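Local structure of alpha-galactosidase (Umbelopsis vinacea, 3A5V) at residues 5-10 with 233-237; 76-80 with 120-124. The protein hydrolyses terminal alpha-galactosyl residues from the non-reducing ends of galactosides and, as a tetrameric family 27 glycoside hydrolase, probably does so with retention of configuration. One frame throughout, in Å; residues are numbered along the deposited sequence.

Contact 1 (5-10 with 233-237)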
ATOM      1  N   LEU A   5      15.774  24.760 -19.207  1.00 15.27           N
ATOM      2  CA  LEU A   5      15.504  23.759 -20.236  1.00 14.45           C
ATOM      3  C   LEU A   5      14.081  23.217 -20.137  1.00 14.16           C
ATOM      4  O   LEU A   5      13.434  23.361 -19.093  1.00 13.43           O
ATOM      5  CB  LEU A   5      16.522  22.604 -20.155  1.00 14.85           C
ATOM      6  CG  LEU A   5      18.011  23.004 -20.292  1.00 14.33           C
ATOM      7  CD1 LEU A   5      18.944  21.817 -20.050  1.00 14.64           C
ATOM      8  CD2 LEU A   5      18.315  23.628 -21.648  1.00 15.46           C
ATOM      9  N   ALA A   6      13.605  22.598 -21.220  1.00 13.52           N
ATOM     10  CA  ALA A   6      12.225  22.060 -21.266  1.00 13.73           C
ATOM     11  C   ALA A   6      11.172  23.083 -20.812  1.00 13.88           C
ATOM     12  O   ALA A   6      10.220  22.748 -20.077  1.00 13.11           O
ATOM     13  CB  ALA A   6      12.109  20.731 -20.468  1.00 12.84           C
ATOM     14  N   ILE A   7      11.329  24.331 -21.273  1.00 13.14           N
ATOM     15  CA  ILE A   7      10.349  25.389 -20.965  1.00 13.97           C
ATOM     16  C   ILE A   7       8.980  24.965 -21.523  1.00 12.52           C
ATOM     17  O   ILE A   7       7.934  25.215 -20.916  1.00 12.70           O
ATOM     18  CB  ILE A   7      10.777  26.751 -21.585  1.00 14.18           C
ATOM     19  CG1 ILE A   7      12.179  27.169 -21.118  1.00 15.87           C
ATOM     20  CG2 ILE A   7       9.745  27.841 -21.307  1.00 14.56           C
ATOM     21  CD1 ILE A   7      12.332  27.272 -19.637  1.00 18.94           C
ATOM     22  N   THR A   8       9.024  24.341 -22.697  1.00 12.00           N
ATOM     23  CA  THR A   8       7.927  23.561 -23.255  1.00 11.90           C
ATOM     24  C   THR A   8       8.435  22.105 -23.248  1.00 11.93           C
ATOM     25  O   THR A   8       9.651  21.876 -23.081  1.00 11.59           O
ATOM     26  CB  THR A   8       7.622  23.970 -24.711  1.00 11.98           C
ATOM     27  OG1 THR A   8       8.815  23.841 -25.493  1.00 12.63           O
ATOM     28  CG2 THR A   8       7.103  25.413 -24.793  1.00 12.93           C
ATOM     29  N   PRO A   9       7.528  21.118 -23.403  1.00 11.18           N
ATOM     30  CA  PRO A   9       8.010  19.738 -23.449  1.00 12.16           C
ATOM     31  C   PRO A   9       9.053  19.503 -24.554  1.00 12.55           C
ATOM     32  O   PRO A   9       8.916  20.047 -25.659  1.00 12.65           O
ATOM     33  CB  PRO A   9       6.733  18.917 -23.729  1.00 11.81           C
ATOM     34  CG  PRO A   9       5.600  19.784 -23.159  1.00 11.96           C
ATOM     35  CD  PRO A   9       6.058  21.209 -23.474  1.00 11.29           C
ATOM     36  N   GLN A  10      10.080  18.703 -24.261  1.00 12.07           N
ATOM     37  CA  GLN A  10      11.097  18.369 -25.282  1.00 12.08           C
ATOM     38  C   GLN A  10      10.509  17.529 -26.432  1.00 11.76           C
ATOM     39  O   GLN A  10       9.542  16.795 -26.247  1.00 10.65           O
ATOM     40  CB  GLN A  10      12.311  17.654 -24.662  1.00 12.20           C
ATOM     41  CG  GLN A  10      12.021  16.245 -24.052  1.00 12.28           C
ATOM     42  CD  GLN A  10      11.666  16.256 -22.552  1.00 12.36           C
ATOM     43  OE1 GLN A  10      11.055  17.200 -22.036  1.00 12.89           O
ATOM     44  NE2 GLN A  10      12.033  15.180 -21.857  1.00  9.75           N
ATOM     45  N   SER A 233       5.843  24.190 -16.538  1.00 12.19           N
ATOM     46  CA  SER A 233       6.962  24.554 -17.411  1.00 12.59           C
ATOM     47  C   SER A 233       8.255  24.078 -16.749  1.00 12.61           C
ATOM     48  O   SER A 233       8.465  24.314 -15.543  1.00 12.43           O
ATOM     49  CB  SER A 233       7.023  26.076 -17.637  1.00 12.76           C
ATOM     50  OG  SER A 233       8.080  26.410 -18.531  1.00 12.85           O
ATOM     51  N   GLY A 234       9.091  23.393 -17.534  1.00 11.83           N
ATOM     52  CA  GLY A 234      10.377  22.863 -17.058  1.00 12.36           C
ATOM     53  C   GLY A 234      10.314  21.538 -16.302  1.00 12.48           C
ATOM     54  O   GLY A 234      11.345  21.060 -15.854  1.00 12.05           O
ATOM     55  N   GLY A 235       9.109  20.959 -16.141  1.00 12.36           N
ATOM     56  CA  GLY A 235       8.927  19.776 -15.278  1.00 11.65           C
ATOM     57  C   GLY A 235       7.672  19.003 -15.683  1.00 11.36           C
ATOM     58  O   GLY A 235       6.574  19.236 -15.149  1.00 10.31           O
ATOM     59  N   TRP A 236       7.854  18.056 -16.593  1.00 10.28           N
ATOM     60  CA  TRP A 236       6.740  17.407 -17.296  1.00 10.80           C
ATOM     61  C   TRP A 236       6.545  15.936 -16.935  1.00 11.23           C
ATOM     62  O   TRP A 236       7.518  15.219 -16.742  1.00 11.65           O
ATOM     63  CB  TRP A 236       7.004  17.464 -18.814  1.00 10.07           C
ATOM     64  CG  TRP A 236       7.283  18.866 -19.303  1.00 10.01           C
ATOM     65  CD1 TRP A 236       8.478  19.366 -19.707  1.00 10.40           C
ATOM     66  CD2 TRP A 236       6.341  19.930 -19.404  1.00 10.36           C
ATOM     67  NE1 TRP A 236       8.350  20.682 -20.064  1.00 10.89           N
ATOM     68  CE2 TRP A 236       7.052  21.070 -19.872  1.00 10.97           C
ATOM     69  CE3 TRP A 236       4.973  20.049 -19.109  1.00  8.71           C
ATOM     70  CZ2 TRP A 236       6.432  22.305 -20.095  1.00 11.36           C
ATOM     71  CZ3 TRP A 236       4.344  21.291 -19.321  1.00 10.39           C
ATOM     72  CH2 TRP A 236       5.076  22.400 -19.825  1.00  9.94           C
ATOM     73  N   ASN A 237       5.293  15.475 -16.973  1.00 10.91           N
ATOM     74  CA  ASN A 237       4.988  14.033 -17.001  1.00 11.58           C
ATOM     75  C   ASN A 237       5.351  13.469 -18.376  1.00 11.59           C
ATOM     76  O   ASN A 237       5.066  14.100 -19.396  1.00 11.41           O
ATOM     77  CB  ASN A 237       3.490  13.784 -16.700  1.00 11.52           C
ATOM     78  CG  ASN A 237       3.082  14.307 -15.317  1.00 11.99           C
ATOM     79  OD1 ASN A 237       3.724  13.998 -14.304  1.00 11.24           O
ATOM     80  ND2 ASN A 237       2.020  15.110 -15.277  1.00 11.68           N
TER

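Contact 2 (76-80 with 120-124)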
ATOM      1  N   ILE A  76      32.301   8.943 -28.881  1.00 20.40           N
ATOM      2  CA  ILE A  76      31.030   9.681 -28.954  1.00 19.86           C
ATOM      3  C   ILE A  76      31.208  11.156 -29.355  1.00 19.21           C
ATOM      4  O   ILE A  76      30.395  11.695 -30.115  1.00 18.58           O
ATOM      5  CB  ILE A  76      30.237   9.593 -27.605  1.00 19.86           C
ATOM      6  CG1 ILE A  76      29.803   8.152 -27.317  1.00 21.23           C
ATOM      7  CG2 ILE A  76      29.026  10.542 -27.587  1.00 19.06           C
ATOM      8  CD1 ILE A  76      28.805   7.557 -28.314  1.00 21.38           C
ATOM      9  N   LYS A  77      32.251  11.810 -28.847  1.00 18.49           N
ATOM     10  CA  LYS A  77      32.363  13.265 -29.057  1.00 18.41           C
ATOM     11  C   LYS A  77      32.271  13.705 -30.537  1.00 17.51           C
ATOM     12  O   LYS A  77      31.522  14.636 -30.847  1.00 16.98           O
ATOM     13  CB  LYS A  77      33.590  13.887 -28.357  1.00 19.08           C
ATOM     14  CG  LYS A  77      33.546  15.407 -28.390  1.00 20.44           C
ATOM     15  CD  LYS A  77      34.843  16.034 -27.951  1.00 27.05           C
ATOM     16  CE  LYS A  77      34.789  17.554 -28.109  1.00 28.89           C
ATOM     17  NZ  LYS A  77      33.949  18.194 -27.040  1.00 32.34           N
ATOM     18  N   PRO A  78      33.034  13.060 -31.445  1.00 17.31           N
ATOM     19  CA  PRO A  78      32.950  13.488 -32.847  1.00 16.88           C
ATOM     20  C   PRO A  78      31.577  13.262 -33.485  1.00 16.05           C
ATOM     21  O   PRO A  78      31.192  14.014 -34.377  1.00 15.44           O
ATOM     22  CB  PRO A  78      34.013  12.619 -33.541  1.00 17.11           C
ATOM     23  CG  PRO A  78      35.000  12.294 -32.447  1.00 18.45           C
ATOM     24  CD  PRO A  78      34.063  12.018 -31.274  1.00 17.55           C
ATOM     25  N   LEU A  79      30.862  12.219 -33.054  1.00 15.14           N
ATOM     26  CA  LEU A  79      29.474  12.020 -33.462  1.00 15.10           C
ATOM     27  C   LEU A  79      28.564  13.156 -32.955  1.00 14.39           C
ATOM     28  O   LEU A  79      27.717  13.659 -33.696  1.00 14.44           O
ATOM     29  CB  LEU A  79      28.948  10.633 -32.998  1.00 14.46           C
ATOM     30  CG  LEU A  79      27.463  10.341 -33.251  1.00 15.30           C
ATOM     31  CD1 LEU A  79      27.084  10.474 -34.754  1.00 15.92           C
ATOM     32  CD2 LEU A  79      27.087   8.941 -32.718  1.00 14.88           C
ATOM     33  N   VAL A  80      28.731  13.543 -31.693  1.00 14.83           N
ATOM     34  CA  VAL A  80      27.956  14.666 -31.133  1.00 15.16           C
ATOM     35  C   VAL A  80      28.252  15.964 -31.913  1.00 15.40           C
ATOM     36  O   VAL A  80      27.344  16.747 -32.198  1.00 15.60           O
ATOM     37  CB  VAL A  80      28.217  14.849 -29.626  1.00 14.54           C
ATOM     38  CG1 VAL A  80      27.651  16.160 -29.124  1.00 14.30           C
ATOM     39  CG2 VAL A  80      27.642  13.655 -28.837  1.00 14.77           C
ATOM     40  N   LYS A 120      31.866  16.555 -21.390  1.00 18.58           N
ATOM     41  CA  LYS A 120      33.051  16.606 -22.253  1.00 19.92           C
ATOM     42  C   LYS A 120      32.694  16.219 -23.690  1.00 19.06           C
ATOM     43  O   LYS A 120      33.190  16.813 -24.656  1.00 17.98           O
ATOM     44  CB  LYS A 120      34.131  15.668 -21.693  1.00 19.42           C
ATOM     45  CG  LYS A 120      35.359  15.464 -22.584  1.00 22.13           C
ATOM     46  CD  LYS A 120      36.255  14.346 -22.016  1.00 23.47           C
ATOM     47  CE  LYS A 120      37.599  14.266 -22.736  1.00 30.53           C
ATOM     48  NZ  LYS A 120      38.547  13.332 -22.022  1.00 32.86           N
ATOM     49  N   TRP A 121      31.812  15.228 -23.826  1.00 18.19           N
ATOM     50  CA  TRP A 121      31.357  14.799 -25.136  1.00 17.25           C
ATOM     51  C   TRP A 121      30.427  15.788 -25.831  1.00 16.75           C
ATOM     52  O   TRP A 121      30.195  15.662 -27.034  1.00 17.01           O
ATOM     53  CB  TRP A 121      30.660  13.440 -25.053  1.00 17.57           C
ATOM     54  CG  TRP A 121      31.548  12.275 -24.719  1.00 17.23           C
ATOM     55  CD1 TRP A 121      32.920  12.231 -24.750  1.00 18.14           C
ATOM     56  CD2 TRP A 121      31.112  10.972 -24.319  1.00 17.62           C
ATOM     57  NE1 TRP A 121      33.359  10.971 -24.383  1.00 17.81           N
ATOM     58  CE2 TRP A 121      32.268  10.180 -24.126  1.00 18.35           C
ATOM     59  CE3 TRP A 121      29.849  10.393 -24.106  1.00 19.53           C
ATOM     60  CZ2 TRP A 121      32.198   8.834 -23.731  1.00 18.31           C
ATOM     61  CZ3 TRP A 121      29.782   9.053 -23.718  1.00 18.02           C
ATOM     62  CH2 TRP A 121      30.953   8.294 -23.536  1.00 17.62           C
ATOM     63  N   GLY A 122      29.896  16.756 -25.085  1.00 16.18           N
ATOM     64  CA  GLY A 122      28.913  17.704 -25.625  1.00 15.39           C
ATOM     65  C   GLY A 122      27.450  17.261 -25.526  1.00 14.94           C
ATOM     66  O   GLY A 122      26.588  17.788 -26.223  1.00 14.82           O
ATOM     67  N   ILE A 123      27.174  16.269 -24.680  1.00 14.62           N
ATOM     68  CA  ILE A 123      25.800  15.744 -24.484  1.00 13.83           C
ATOM     69  C   ILE A 123      24.901  16.860 -23.929  1.00 13.70           C
ATOM     70  O   ILE A 123      25.348  17.675 -23.111  1.00 14.32           O
ATOM     71  CB  ILE A 123      25.830  14.492 -23.539  1.00 14.30           C
ATOM     72  CG1 ILE A 123      26.562  13.317 -24.205  1.00 12.64           C
ATOM     73  CG2 ILE A 123      24.414  14.074 -23.046  1.00 13.18           C
ATOM     74  CD1 ILE A 123      25.885  12.743 -25.478  1.00 13.18           C
ATOM     75  N   ASP A 124      23.660  16.923 -24.412  1.00 13.22           N
ATOM     76  CA  ASP A 124      22.707  17.981 -24.053  1.00 13.03           C
ATOM     77  C   ASP A 124      21.486  17.459 -23.271  1.00 12.71           C
ATOM     78  O   ASP A 124      20.582  18.235 -22.946  1.00 13.27           O
ATOM     79  CB  ASP A 124      22.179  18.610 -25.353  1.00 12.83           C
ATOM     80  CG  ASP A 124      23.301  19.101 -26.261  1.00 13.93           C
ATOM     81  OD1 ASP A 124      24.010  20.025 -25.841  1.00 15.32           O
ATOM     82  OD2 ASP A 124      23.479  18.549 -27.373  1.00 15.75           O
TER
HETATM   83  O   HOH W   1      30.917  17.825 -28.655  1.00 19.20           O

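Contact 1 (5-10 with 233-237)
Ile7 and Gly234 bring the two backbones to 4.7 Å between their CA atoms, at the N-terminal entrances to two strands of the (beta/alpha)8 barrel. Residues 5-10 are the loop that leads into strand 11-14; residues 233-237 run into strand 236-238. The carbonyl of Ala6 meets both the backbone and the ring of the other segment. Gly234 N donates a weak hydrogen bond to Ala6 O. The indole NE1 of Trp236 donates a better one, 2.8 Å to Ala6 O, with an N-H...O angle of 147°. Ala6 O lies 20° out of the indole plane. Pro9 covers one face of the same ring. Its CG sits 3.8 Å from the centroid of the Trp236 six-membered ring, a CH-pi contact almost on the ring normal, and the two side chains cross at about a right angle. Pro9 CD touches Trp236 CZ2 at 3.6 Å. Replacing Trp236 by a leucine would probably cost Ala6 O its stronger hydrogen bond, leaving the weak one from Gly234, and leave Pro9 without a flat surface to pack on. Gln10 turns its amide nitrogen to Ser183 and Tyr125. Ser233 holds OG anti to its backbone nitrogen (chi1 -178°), which turns the hydroxyl across to the carbonyl of Ile7. Ser233 OG donates to Ile7 O at 2.7 Å, in the carbonyl plane and on a lone pair.

Contact 2 (76-80 with 120-124)
A Schellman motif ends helix 111-121, and the first turn of helix 76-85 packs against it on the outer layer of the (beta/alpha)8 barrel. Lys77 and Trp121 come closest, 4.3 Å between CA atoms. Ile76 lies over one face of the Trp121 indole. Its CB is 3.8 Å from the centroid of the Trp121 six-membered ring, a CH-pi contact offset toward the rim. CG2 and CG1 of Ile76 spread over CE3 and CZ3. Lys77 is extended as far as CE, then bends at its last torsion (chi4 75°). This lets Lys77 NZ donate a hydrogen bond to Lys120 O at 2.9 Å, nearly in line with the C=O bond. The ammonium group meets a carbonyl in the last turn of the helix, where the dipole probably favours it. A water donates to Trp121 O and bonds weakly to Lys77 NZ. Val80 CG1 packs at 3.3 Å from Trp121 O, beside Gly122. Gly122 has a positive phi (88°); a side chain there would probably crowd both Val80 CG1 and the carbonyl O of Trp121. Val80 CG2 meets Ile123 CD1 at 3.9 Å. Further in, Val80 rests on Ala90 and Ile123 on Ile92, both of strand 89-95, while Asp124 pairs with Arg159 just before strand 125-129.

Overall arrangement
From the N terminus, the chain passes through residues 5-10 and enters strand 11-14. It reaches helix 76-85, where contact 2 opens, then runs through strand 89-95 and helix 111-121 to residues 120-124, which close that loop. Residues 233-237 close contact 1 much later, so contact 2 nests inside the loop of contact 1. Contact 1 joins the approaches to the first and seventh barrel strands, on either side of strand 268-270. Contact 2 instead joins two successive outer helices that flank strand 89-95. The centres lie 23 Å apart and the contacts do not touch. Both belong to the barrel domain, not to the C-terminal beta sandwich.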